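PDB 6KXE: ketosynthase from Streptomyces sp. MSC090213JE08, which probably contributes to the 3-oxoacyl-[acyl-carrier-protein] synthase reaction, the condensation step that lengthens carrier-bound acyl chains in fatty acid and polyketide assembly. Local coordinates for residues G176-G181 / A330-F335; R106-D111 / A244-L249; G352-V357 / V370-G375; G24-S29 / L92-G97; A40-G45 / P320-L325. All blocks are in the same frame, centred on the assembly; numbering follows the deposited sequence.

Contact 1: residues G176-G181 / A330-F335; sequences GGRVSG and AASASF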
# COMPACT_ATOMS: atom_id res chain seq x y z
N GLY B 176 1.77 -2.60 6.79
CA GLY B 176 1.27 -3.55 7.79
C GLY B 176 2.39 -4.05 8.67
O GLY B 176 2.12 -4.79 9.60
N GLY B 177 3.62 -3.63 8.41
CA GLY B 177 4.71 -3.90 9.36
C GLY B 177 4.94 -5.40 9.48
O GLY B 177 5.17 -6.06 8.44
N ARG B 178 4.84 -5.97 10.69
CA ARG B 178 5.21 -7.40 10.90
C ARG B 178 4.31 -8.35 10.12
O ARG B 178 4.77 -9.47 9.79
CB ARG B 178 5.14 -7.74 12.39
CG ARG B 178 6.08 -6.88 13.20
CD ARG B 178 5.94 -7.21 14.67
NE ARG B 178 6.76 -8.37 14.88
CZ ARG B 178 8.07 -8.32 14.94
NH1 ARG B 178 8.69 -7.15 14.83
NH2 ARG B 178 8.78 -9.44 15.10
N VAL B 179 3.07 -7.96 9.82
CA VAL B 179 2.18 -8.85 9.04
C VAL B 179 2.28 -8.57 7.55
O VAL B 179 1.64 -9.33 6.80
CB VAL B 179 0.71 -8.73 9.45
CG1 VAL B 179 0.52 -9.20 10.89
CG2 VAL B 179 0.17 -7.33 9.18
N SER B 180 3.03 -7.56 7.12
CA SER B 180 3.03 -7.11 5.70
C SER B 180 3.41 -8.26 4.74
O SER B 180 2.82 -8.32 3.67
CB SER B 180 3.88 -5.87 5.51
OG SER B 180 5.25 -6.21 5.58
N GLY B 181 4.35 -9.13 5.10
CA GLY B 181 4.73 -10.28 4.26
C GLY B 181 3.54 -11.19 4.02
O GLY B 181 3.42 -11.76 2.92
N ALA B 330 9.18 -5.21 9.06
CA ALA B 330 8.35 -5.74 7.95
C ALA B 330 8.98 -7.01 7.37
O ALA B 330 8.23 -7.75 6.76
CB ALA B 330 8.10 -4.71 6.90
N ALA B 331 10.28 -7.26 7.54
CA ALA B 331 10.88 -8.51 6.99
C ALA B 331 10.38 -9.74 7.75
O ALA B 331 10.49 -10.84 7.18
CB ALA B 331 12.40 -8.43 6.97
N SER B 332 9.88 -9.59 8.98
CA SER B 332 9.52 -10.68 9.95
C SER B 332 8.89 -11.89 9.28
O SER B 332 9.48 -12.98 9.28
CB SER B 332 8.57 -10.18 11.03
OG SER B 332 9.19 -9.23 11.85
N ALA B 333 7.67 -11.74 8.76
CA ALA B 333 6.88 -12.89 8.28
C ALA B 333 7.57 -13.56 7.09
O ALA B 333 7.42 -14.79 6.93
CB ALA B 333 5.48 -12.50 7.93
N SER B 334 8.28 -12.78 6.26
CA SER B 334 9.03 -13.33 5.12
C SER B 334 10.19 -14.18 5.67
O SER B 334 10.39 -15.30 5.17
CB SER B 334 9.48 -12.25 4.16
OG SER B 334 8.36 -11.68 3.53
N PHE B 335 10.92 -13.68 6.64
CA PHE B 335 12.00 -14.47 7.28
C PHE B 335 11.43 -15.74 7.93
O PHE B 335 12.09 -16.81 7.89
CB PHE B 335 12.79 -13.63 8.28
CG PHE B 335 13.73 -12.62 7.67
CD1 PHE B 335 14.02 -12.64 6.32
CD2 PHE B 335 14.34 -11.66 8.45
CE1 PHE B 335 14.93 -11.74 5.76
CE2 PHE B 335 15.23 -10.74 7.90
CZ PHE B 335 15.51 -10.78 6.55
O HOH W 1 6.13 -9.39 7.39
O HOH W 2 11.34 -9.64 14.00
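Gly177 and Ala330 make the tight end of this contact: Gly177 O lies 3.2 Å from Ala330 CA in a C-H...O contact whose angle at the hydrogen is 157°. The same carbonyl accepts from the backbone N of Ser180 and, in the carbonyl plane, from Ser180 OG. Set between the backbone N and the carbonyl carbon (chi1 73°), that hydroxyl also rests 3.5 Å from Ala330 CB. Further along, Gly181 turns its bare CA to Ala333 CB and Ser334 OG; a methyl on it would clash with the latter, which is 4.0 Å from Gly181 CA. Ala333 CB also packs on Arg178 O at 3.6 Å. Water bridges much of what remains. One water is gripped four times, giving to Arg178 O and Ala330 O and taking from Gly181 N and Ala333 N, and so links the two backbones. Arg178 forms the looser flank. Ser332 OG sits 3.2 Å above one face of its guanidinium, displaced toward the rim, where the angle is too poor for a direct bond; a second water joins them, 2.8 Å from Arg178 NH2 and 3.1 Å from Ser332 OG. Asp327 forms a salt bridge with Arg178 NH1, and Ser332 OG bonds to Gly329 O. In thiolase-fold ketosynthases the turn before the corresponding helix carries the nucleophilic cysteine; 176-181 probably occupies that place but holds no cysteine. Helix 180-193 meets the segment leading into helix 332-346; Ser204 of strand 199-206 bonds Ala330 O and Ser334 OG, Glu206 bonds Ala330 N, and strand 365-373 lies against Val179.

Contact 2: residues R106-D111 / A244-L249; sequences RAVATD and AERPPL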
# COMPACT_ATOMS: atom_id res chain seq x y z
N ARG B 106 20.10 -16.47 -15.76
CA ARG B 106 18.67 -16.38 -15.45
C ARG B 106 18.15 -17.76 -15.10
O ARG B 106 18.15 -18.64 -15.97
CB ARG B 106 17.89 -15.74 -16.61
CG ARG B 106 16.42 -15.58 -16.31
CD ARG B 106 15.80 -14.54 -17.20
NE ARG B 106 16.29 -13.20 -16.89
CZ ARG B 106 17.21 -12.55 -17.59
NH1 ARG B 106 17.72 -13.12 -18.67
NH2 ARG B 106 17.57 -11.31 -17.25
N ALA B 107 17.64 -17.88 -13.87
CA ALA B 107 17.12 -19.13 -13.27
C ALA B 107 15.59 -19.16 -13.42
O ALA B 107 15.05 -20.24 -13.60
CB ALA B 107 17.53 -19.18 -11.83
N VAL B 108 14.92 -18.01 -13.44
CA VAL B 108 13.43 -17.94 -13.48
C VAL B 108 13.00 -17.11 -14.70
O VAL B 108 13.42 -15.97 -14.82
CB VAL B 108 12.87 -17.35 -12.17
CG1 VAL B 108 11.34 -17.22 -12.24
CG2 VAL B 108 13.31 -18.17 -10.96
N ALA B 109 12.13 -17.66 -15.55
CA ALA B 109 11.58 -16.96 -16.72
C ALA B 109 10.43 -16.08 -16.20
O ALA B 109 9.57 -16.58 -15.48
CB ALA B 109 11.09 -17.96 -17.74
N THR B 110 10.43 -14.80 -16.54
CA THR B 110 9.33 -13.91 -16.12
C THR B 110 8.78 -13.28 -17.39
O THR B 110 9.48 -13.30 -18.43
CB THR B 110 9.79 -12.88 -15.10
OG1 THR B 110 10.86 -12.14 -15.69
CG2 THR B 110 10.25 -13.53 -13.82
N ASP B 111 7.62 -12.66 -17.29
CA ASP B 111 6.96 -12.02 -18.44
C ASP B 111 5.99 -10.99 -17.87
O ASP B 111 6.00 -10.74 -16.61
CB ASP B 111 6.30 -13.10 -19.30
CG ASP B 111 5.20 -13.88 -18.60
OD1 ASP B 111 4.66 -13.41 -17.55
OD2 ASP B 111 4.91 -14.98 -19.06
N ALA B 244 3.24 -24.83 -12.54
CA ALA B 244 4.59 -24.56 -11.98
C ALA B 244 5.68 -25.10 -12.91
O ALA B 244 5.64 -26.30 -13.25
CB ALA B 244 4.75 -25.12 -10.60
N GLU B 245 6.67 -24.24 -13.17
CA GLU B 245 7.82 -24.47 -14.08
C GLU B 245 9.00 -25.03 -13.25
O GLU B 245 10.11 -25.12 -13.80
CB GLU B 245 8.13 -23.16 -14.82
CG GLU B 245 6.94 -22.60 -15.61
CD GLU B 245 7.21 -21.46 -16.60
OE1 GLU B 245 8.25 -20.77 -16.51
OE2 GLU B 245 6.35 -21.27 -17.49
N ARG B 246 8.73 -25.41 -11.99
CA ARG B 246 9.71 -25.85 -10.96
C ARG B 246 8.99 -26.70 -9.90
O ARG B 246 7.77 -26.61 -9.75
CB ARG B 246 10.31 -24.64 -10.23
CG ARG B 246 11.30 -23.81 -11.03
CD ARG B 246 11.00 -22.32 -11.03
NE ARG B 246 11.28 -21.73 -12.35
CZ ARG B 246 10.45 -20.96 -13.07
NH1 ARG B 246 9.26 -20.63 -12.58
NH2 ARG B 246 10.83 -20.50 -14.26
N PRO B 247 9.71 -27.54 -9.13
CA PRO B 247 9.06 -28.31 -8.06
C PRO B 247 8.52 -27.40 -6.95
O PRO B 247 9.24 -26.54 -6.46
CB PRO B 247 10.21 -29.20 -7.54
CG PRO B 247 11.22 -29.21 -8.68
CD PRO B 247 11.15 -27.81 -9.23
N PRO B 248 7.25 -27.57 -6.50
CA PRO B 248 6.73 -26.80 -5.38
C PRO B 248 7.50 -27.10 -4.09
O PRO B 248 7.75 -28.25 -3.77
CB PRO B 248 5.26 -27.20 -5.32
CG PRO B 248 5.20 -28.57 -5.95
CD PRO B 248 6.23 -28.49 -7.06
N LEU B 249 7.91 -26.05 -3.38
CA LEU B 249 8.50 -26.18 -2.04
C LEU B 249 7.37 -26.25 -1.02
O LEU B 249 7.50 -26.98 -0.06
CB LEU B 249 9.43 -25.00 -1.77
CG LEU B 249 10.56 -24.86 -2.79
CD1 LEU B 249 11.41 -23.66 -2.43
CD2 LEU B 249 11.43 -26.11 -2.89
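Arg246 reaches across to Val108 and Ala109 with the end of its side chain. From CB, which is directed at the other loop, CG runs off beside the backbone N (chi1 -73°), and bends about the next two bonds bring the guanidinium level with residues 107-109. NE comes no nearer than 4.2 Å to Ala107 O. CZ lies 3.9 Å from Val108 CG1, a methyl 3.7 Å above one face of the group and displaced toward its rim; Glu245 CB occupies the opposite face, so the flat group lies between two aliphatic carbons. NH1 passes at 4.0 Å from the same Val108 CG1 and forms a salt bridge with Glu239. NH2 goes farthest, 3.7 Å from Val108 CA and 3.4 Å from Ala109 N, a donor like itself. Its charge is met by Glu245 OE1, 3.4 Å from Arg246 NH2. A leucine in place of Arg246 would probably cost Glu239 and Glu245 this salt-bridge partner and leave Val108 without the flat group against its methyl. The arrangement is a surface contact between two connecting loops, one leading from helix 86-99 to strand 114-119, the other from strand 232-240 to strand 250-259, the link that in the thiolase fold joins its two similar halves.

Contact 3: residues G352-V357 / V370-G375; sequences GRIALV and VLRLIG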
# COMPACT_ATOMS: atom_id res chain seq x y z
N GLY B 352 4.71 -33.30 2.78
CA GLY B 352 3.27 -33.41 3.07
C GLY B 352 2.85 -32.93 4.45
O GLY B 352 1.65 -33.03 4.77
N ARG B 353 3.75 -32.40 5.26
CA ARG B 353 3.42 -31.93 6.62
C ARG B 353 2.91 -30.48 6.57
O ARG B 353 3.27 -29.74 5.62
CB ARG B 353 4.68 -31.91 7.49
CG ARG B 353 5.45 -33.22 7.52
CD ARG B 353 5.09 -34.11 8.68
NE ARG B 353 5.91 -35.33 8.69
CZ ARG B 353 5.50 -36.49 9.20
NH1 ARG B 353 4.30 -36.59 9.76
NH2 ARG B 353 6.27 -37.56 9.15
N ILE B 354 2.28 -30.04 7.65
CA ILE B 354 1.73 -28.66 7.78
C ILE B 354 2.70 -27.75 8.55
O ILE B 354 3.23 -28.13 9.61
CB ILE B 354 0.34 -28.73 8.40
CG1 ILE B 354 -0.60 -29.55 7.51
CG2 ILE B 354 -0.20 -27.34 8.70
CD1 ILE B 354 -0.83 -28.93 6.16
N ALA B 355 2.88 -26.54 8.04
CA ALA B 355 3.59 -25.45 8.75
C ALA B 355 2.64 -24.27 8.94
O ALA B 355 1.75 -24.04 8.05
CB ALA B 355 4.79 -25.05 7.95
N LEU B 356 2.80 -23.59 10.05
CA LEU B 356 1.98 -22.42 10.38
C LEU B 356 2.94 -21.28 10.67
O LEU B 356 3.92 -21.45 11.45
CB LEU B 356 1.08 -22.76 11.58
CG LEU B 356 0.13 -21.67 12.06
CD1 LEU B 356 -1.08 -22.26 12.76
CD2 LEU B 356 0.84 -20.68 12.97
N VAL B 357 2.66 -20.12 10.08
CA VAL B 357 3.46 -18.91 10.33
C VAL B 357 2.49 -17.87 10.82
O VAL B 357 1.42 -17.69 10.16
CB VAL B 357 4.12 -18.48 9.01
CG1 VAL B 357 4.81 -17.16 9.17
CG2 VAL B 357 5.12 -19.54 8.57
N VAL B 370 -1.10 -20.95 6.62
CA VAL B 370 -0.96 -22.43 6.74
C VAL B 370 -0.40 -22.95 5.43
O VAL B 370 -1.05 -22.73 4.39
CB VAL B 370 -2.29 -23.11 7.07
CG1 VAL B 370 -2.11 -24.61 7.09
CG2 VAL B 370 -2.84 -22.63 8.40
N LEU B 371 0.74 -23.64 5.48
CA LEU B 371 1.43 -24.18 4.29
C LEU B 371 1.38 -25.70 4.36
O LEU B 371 1.43 -26.22 5.48
CB LEU B 371 2.88 -23.71 4.26
CG LEU B 371 3.09 -22.20 4.39
CD1 LEU B 371 4.58 -21.90 4.35
CD2 LEU B 371 2.36 -21.42 3.32
N ARG B 372 1.23 -26.36 3.21
CA ARG B 372 1.64 -27.78 3.08
C ARG B 372 3.04 -27.82 2.46
O ARG B 372 3.25 -27.38 1.31
CB ARG B 372 0.68 -28.65 2.28
CG ARG B 372 0.96 -30.13 2.56
CD ARG B 372 -0.08 -31.08 2.11
NE ARG B 372 -1.37 -30.95 2.76
CZ ARG B 372 -1.72 -31.45 3.94
NH1 ARG B 372 -0.86 -32.07 4.74
NH2 ARG B 372 -2.96 -31.29 4.34
N LEU B 373 4.00 -28.33 3.22
CA LEU B 373 5.37 -28.54 2.71
C LEU B 373 5.35 -29.68 1.70
O LEU B 373 4.66 -30.71 1.93
CB LEU B 373 6.27 -28.78 3.91
CG LEU B 373 6.15 -27.67 4.96
CD1 LEU B 373 6.94 -28.03 6.21
CD2 LEU B 373 6.62 -26.36 4.38
N ILE B 374 6.08 -29.48 0.60
CA ILE B 374 6.21 -30.50 -0.48
C ILE B 374 7.70 -30.77 -0.67
O ILE B 374 8.21 -31.58 0.10
CB ILE B 374 5.46 -30.05 -1.74
CG1 ILE B 374 4.00 -29.76 -1.40
CG2 ILE B 374 5.63 -31.09 -2.83
CD1 ILE B 374 3.23 -29.02 -2.46
N GLY B 375 8.38 -30.06 -1.58
CA GLY B 375 9.83 -30.18 -1.82
C GLY B 375 10.15 -31.43 -2.64
O GLY B 375 9.27 -31.93 -3.36
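The beta hairpin of strands 354-360 and 365-373 is zipped at Ala355 and Leu371, an antiparallel hydrogen-bonded pair. Leu371 N donates to Ala355 O over 2.8 Å with an almost straight N-H...O angle of 175°, and Ala355 N returns a bond to Leu371 O. Toward the open end Leu373 N gives to Arg353 O, and Gly352 N to Leu373 O at 2.7 Å. In the thiolase fold this hairpin belongs to the sheet of the C-terminal half, here flanked by strand 287-291 beside 354-360 and strand 250-259 beside 365-373. Ile354, Val370 and Arg372 share one face. Ile354 CG2 touches Val370 CG1 at 3.7 Å, while its CD1 stands 3.4 Å above the centre of the Arg372 guanidinium. With CG anti to the backbone N (chi1 -163°) and a bend at chi3 (-64°), that arginine folds back over the isoleucine, and its NH1 donates to Gly352 O over 2.7 Å, the oxygen lying almost in the guanidinium plane. One cation thereby ties down the last carbonyl before Arg353 and roofs an apolar side chain. On the other face Ala355 CB meets Leu373 CD1 at 4.1 Å, both against Val340 of helix 332-346.

Contact 4: residues G24-S29 / L92-G97; sequences GWSAVS and LVASDG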
# COMPACT_ATOMS: atom_id res chain seq x y z
N GLY B 24 10.33 -20.96 -5.06
CA GLY B 24 11.67 -20.43 -4.85
C GLY B 24 11.66 -19.35 -3.82
O GLY B 24 10.60 -18.81 -3.51
N TRP B 25 12.82 -19.06 -3.27
CA TRP B 25 12.91 -18.05 -2.20
C TRP B 25 14.30 -17.47 -2.22
O TRP B 25 15.23 -18.11 -2.73
CB TRP B 25 12.52 -18.62 -0.83
CG TRP B 25 13.42 -19.65 -0.23
CD1 TRP B 25 13.36 -20.99 -0.47
CD2 TRP B 25 14.42 -19.46 0.79
NE1 TRP B 25 14.29 -21.64 0.29
CE2 TRP B 25 14.96 -20.74 1.06
CE3 TRP B 25 14.95 -18.36 1.46
CZ2 TRP B 25 15.96 -20.94 2.01
CZ3 TRP B 25 15.93 -18.55 2.42
CH2 TRP B 25 16.45 -19.83 2.67
N SER B 26 14.44 -16.31 -1.61
CA SER B 26 15.75 -15.66 -1.41
C SER B 26 15.66 -14.74 -0.21
O SER B 26 14.56 -14.39 0.25
CB SER B 26 16.25 -14.92 -2.65
OG SER B 26 15.60 -13.69 -2.77
N ALA B 27 16.82 -14.42 0.34
CA ALA B 27 16.89 -13.63 1.57
C ALA B 27 18.18 -12.85 1.59
O ALA B 27 19.24 -13.38 1.18
CB ALA B 27 16.74 -14.52 2.79
N VAL B 28 18.05 -11.61 2.04
CA VAL B 28 19.17 -10.77 2.48
C VAL B 28 18.84 -10.43 3.92
O VAL B 28 17.75 -9.89 4.19
CB VAL B 28 19.33 -9.52 1.59
CG1 VAL B 28 20.55 -8.70 2.00
CG2 VAL B 28 19.38 -9.92 0.13
N SER B 29 19.71 -10.80 4.84
CA SER B 29 19.36 -10.82 6.26
C SER B 29 20.61 -10.52 7.09
O SER B 29 21.70 -10.39 6.55
CB SER B 29 18.76 -12.16 6.56
OG SER B 29 19.79 -13.13 6.64
N LEU B 92 16.43 -5.16 -4.13
CA LEU B 92 17.02 -5.45 -5.46
C LEU B 92 17.96 -6.64 -5.32
O LEU B 92 17.89 -7.55 -6.18
CB LEU B 92 17.73 -4.22 -6.00
CG LEU B 92 16.81 -3.03 -6.35
CD1 LEU B 92 17.64 -1.91 -6.96
CD2 LEU B 92 15.68 -3.42 -7.30
N VAL B 93 18.78 -6.66 -4.28
CA VAL B 93 19.73 -7.79 -4.12
C VAL B 93 18.94 -9.08 -3.89
O VAL B 93 19.30 -10.13 -4.46
CB VAL B 93 20.76 -7.47 -3.03
CG1 VAL B 93 21.59 -8.70 -2.70
CG2 VAL B 93 21.63 -6.33 -3.52
N ALA B 94 17.84 -9.03 -3.15
CA ALA B 94 17.00 -10.22 -2.92
C ALA B 94 16.39 -10.68 -4.26
O ALA B 94 16.31 -11.90 -4.50
CB ALA B 94 15.95 -9.90 -1.86
N SER B 95 15.93 -9.74 -5.10
CA SER B 95 15.31 -10.06 -6.40
C SER B 95 16.32 -10.80 -7.28
O SER B 95 15.91 -11.76 -7.94
CB SER B 95 14.73 -8.83 -7.08
OG SER B 95 15.74 -7.97 -7.59
N ASP B 96 17.59 -10.39 -7.26
CA ASP B 96 18.68 -11.07 -8.02
C ASP B 96 18.83 -12.50 -7.49
O ASP B 96 18.91 -13.41 -8.30
CB ASP B 96 19.99 -10.28 -7.98
CG ASP B 96 19.98 -9.01 -8.82
OD1 ASP B 96 18.96 -8.72 -9.48
OD2 ASP B 96 20.99 -8.33 -8.82
N GLY B 97 18.83 -12.69 -6.17
CA GLY B 97 18.92 -14.01 -5.52
C GLY B 97 17.79 -14.91 -5.95
O GLY B 97 17.99 -16.15 -6.06
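Ser26 OG donates to Ala94 O over 2.6 Å, a short bond tying a strand side chain to a helix carbonyl. The hydroxyl comes in from the flank of the carbonyl: the C=O...OG angle is 124°, and Ser26 OG lies tilted out of the carbonyl plane of Ala94. A chi1 of 79° places OG between the backbone N and the carbonyl carbon of Ser26, and from there it reaches the helix, with Ala94 CB 3.9 Å from Ser26 OG. Its own CB presses on the next turn, 3.6 Å from Gly97 C. Glycine suits that position, since a methyl there would come tight against Ser26 CB. Two residues along the strand, Val28 extends CG2 to the helix, 3.8 Å from Val93 CG1 and 4.0 Å from Ala94 CB; the two valines cross at about a right angle, and the methyl rests in the angle between neighbouring helix residues. A valine in place of Ser26 would take away the hydroxyl and is likely to leave Ala94 O without this strand donor. Segments 24-29 and 92-97 run roughly antiparallel (146°), their axes 7.0 Å apart at closest approach. Strand 232-240 flanks Ser26 and touches Ala94, helix 156-165 packs on the helix at Leu92 and Ser95, and helix 332-346 covers Trp25 on the strand's other face.

Contact 5: residues A40-G45 / P320-L325; sequences AGVRAG and PSMELL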
# COMPACT_ATOMS: atom_id res chain seq x y z
N ALA B 40 22.02 -21.47 6.67
CA ALA B 40 23.15 -21.84 7.56
C ALA B 40 23.02 -21.13 8.91
O ALA B 40 23.31 -21.76 9.94
CB ALA B 40 24.45 -21.51 6.90
N GLY B 41 22.67 -19.83 8.92
CA GLY B 41 22.63 -19.02 10.15
C GLY B 41 21.52 -19.47 11.06
O GLY B 41 21.76 -19.62 12.29
N VAL B 42 20.36 -19.77 10.48
CA VAL B 42 19.20 -20.30 11.22
C VAL B 42 19.61 -21.63 11.86
O VAL B 42 19.44 -21.77 13.08
CB VAL B 42 17.98 -20.48 10.31
CG1 VAL B 42 16.95 -21.39 10.96
CG2 VAL B 42 17.36 -19.13 9.97
N ARG B 43 20.10 -22.57 11.04
CA ARG B 43 20.55 -23.90 11.51
C ARG B 43 21.60 -23.75 12.62
O ARG B 43 21.50 -24.50 13.60
CB ARG B 43 20.98 -24.76 10.32
CG ARG B 43 19.78 -25.36 9.58
CD ARG B 43 20.14 -25.92 8.20
NE ARG B 43 19.07 -25.88 7.20
CZ ARG B 43 19.26 -25.97 5.88
NH1 ARG B 43 20.49 -26.07 5.39
NH2 ARG B 43 18.23 -25.94 5.04
N ALA B 44 22.53 -22.79 12.52
CA ALA B 44 23.62 -22.62 13.51
C ALA B 44 23.17 -21.85 14.78
O ALA B 44 23.91 -21.92 15.79
CB ALA B 44 24.82 -21.92 12.88
N GLY B 45 22.04 -21.15 14.76
CA GLY B 45 21.72 -20.20 15.84
C GLY B 45 22.80 -19.15 15.91
O GLY B 45 23.18 -18.75 17.00
N PRO B 320 14.57 -23.54 14.45
CA PRO B 320 15.38 -22.73 15.34
C PRO B 320 14.79 -21.32 15.43
O PRO B 320 14.18 -20.83 14.50
CB PRO B 320 16.78 -22.76 14.71
CG PRO B 320 16.80 -24.06 13.92
CD PRO B 320 15.37 -24.25 13.44
N SER B 321 14.94 -20.75 16.60
CA SER B 321 14.51 -19.37 16.94
C SER B 321 15.27 -18.37 16.04
O SER B 321 16.45 -18.63 15.66
CB SER B 321 14.74 -19.13 18.41
OG SER B 321 14.43 -17.79 18.76
N MET B 322 14.59 -17.26 15.75
CA MET B 322 14.99 -16.12 14.88
C MET B 322 15.50 -14.96 15.76
O MET B 322 15.98 -13.94 15.20
CB MET B 322 13.77 -15.61 14.10
CG MET B 322 12.85 -16.71 13.53
SD MET B 322 12.40 -16.39 11.78
CE MET B 322 14.03 -16.44 11.00
N GLU B 323 15.36 -15.11 17.08
CA GLU B 323 15.49 -14.01 18.07
C GLU B 323 16.83 -13.30 17.86
O GLU B 323 16.85 -12.11 18.09
CB GLU B 323 15.34 -14.55 19.51
CG GLU B 323 16.54 -15.38 19.96
CD GLU B 323 16.29 -16.54 20.92
OE1 GLU B 323 15.27 -16.51 21.63
OE2 GLU B 323 17.12 -17.49 20.94
N LEU B 324 17.91 -13.99 17.44
CA LEU B 324 19.28 -13.39 17.29
C LEU B 324 19.37 -12.57 15.99
O LEU B 324 20.42 -11.94 15.79
CB LEU B 324 20.41 -14.44 17.37
CG LEU B 324 20.69 -15.09 18.74
CD1 LEU B 324 21.88 -16.06 18.66
CD2 LEU B 324 20.95 -14.06 19.83
N LEU B 325 18.33 -12.54 15.16
CA LEU B 325 18.23 -11.54 14.04
C LEU B 325 17.73 -10.20 14.59
O LEU B 325 17.73 -9.23 13.83
CB LEU B 325 17.21 -12.03 13.01
CG LEU B 325 17.60 -13.31 12.28
CD1 LEU B 325 16.58 -13.61 11.18
CD2 LEU B 325 19.01 -13.22 11.73
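A Schellman motif closes helix 35-44 at Gly45, and the loop 320-325 lies against this end through Pro320 and Leu324. Gly45 takes a positive phi, and its N bonds back to Val42 O over 3.2 Å. The same carbonyl oxygen is touched by the proline ring, Pro320 CB standing 3.3 Å from Val42 O, so carbon covers this one carbonyl. The valine side chain meets the ring as well: CG1, anti to the backbone N (chi1 163°), approaches Pro320 CG at 4.0 Å, and the two side chains cross at about a right angle. Its other branch points elsewhere, CG2 coming to 4.4 Å from Met322 CE, a light touch made by a methionine whose CB heads away from the helix but whose chain bends back. The loop belongs to the connection between helix 313-316 and helix 332-346, and it is shaped by its own bonds. Ser321 OG accepts from Glu323 N at 3.3 Å in an ST turn, and Leu325 N reaches Met322 O in the short 3-10 segment that follows. That turn presents Leu324 to the helix end, where its CD1 sits 3.4 Å from Gly45 O. Beyond the two segments Leu324 O accepts from Thr48 OG1, while Arg43 passes along helix 332-346 and gives its NH2 to Ala342 O. The Met322 side chain also packs on that helix, against Gln336 and Ala339.

Overall arrangement
Contact 1 touches contacts 3, 4 and 5: Ala333 O lies 4.2 Å from Val357 CG1 of contact 3, Phe335 CZ reaches Val28 O of contact 4 at 3.4 Å, and Phe335 CD2 meets Leu325 CD1 of contact 5 at 4.0 Å. Helix 332-346 carries on from contact 1 to strand 354-360 of contact 3, whose centre is about 19 Å away. Contacts 2 and 3 join where Leu249 O lies 3.0 Å from Ile374 N, a probable hydrogen bond, and Leu249 also packs on Trp25 of contact 4. Contact 1, which probably corresponds to the nucleophile turn of related ketosynthases, is near the chain centre; contacts 2 and 5, about 28 Å apart between centres, are on the surface.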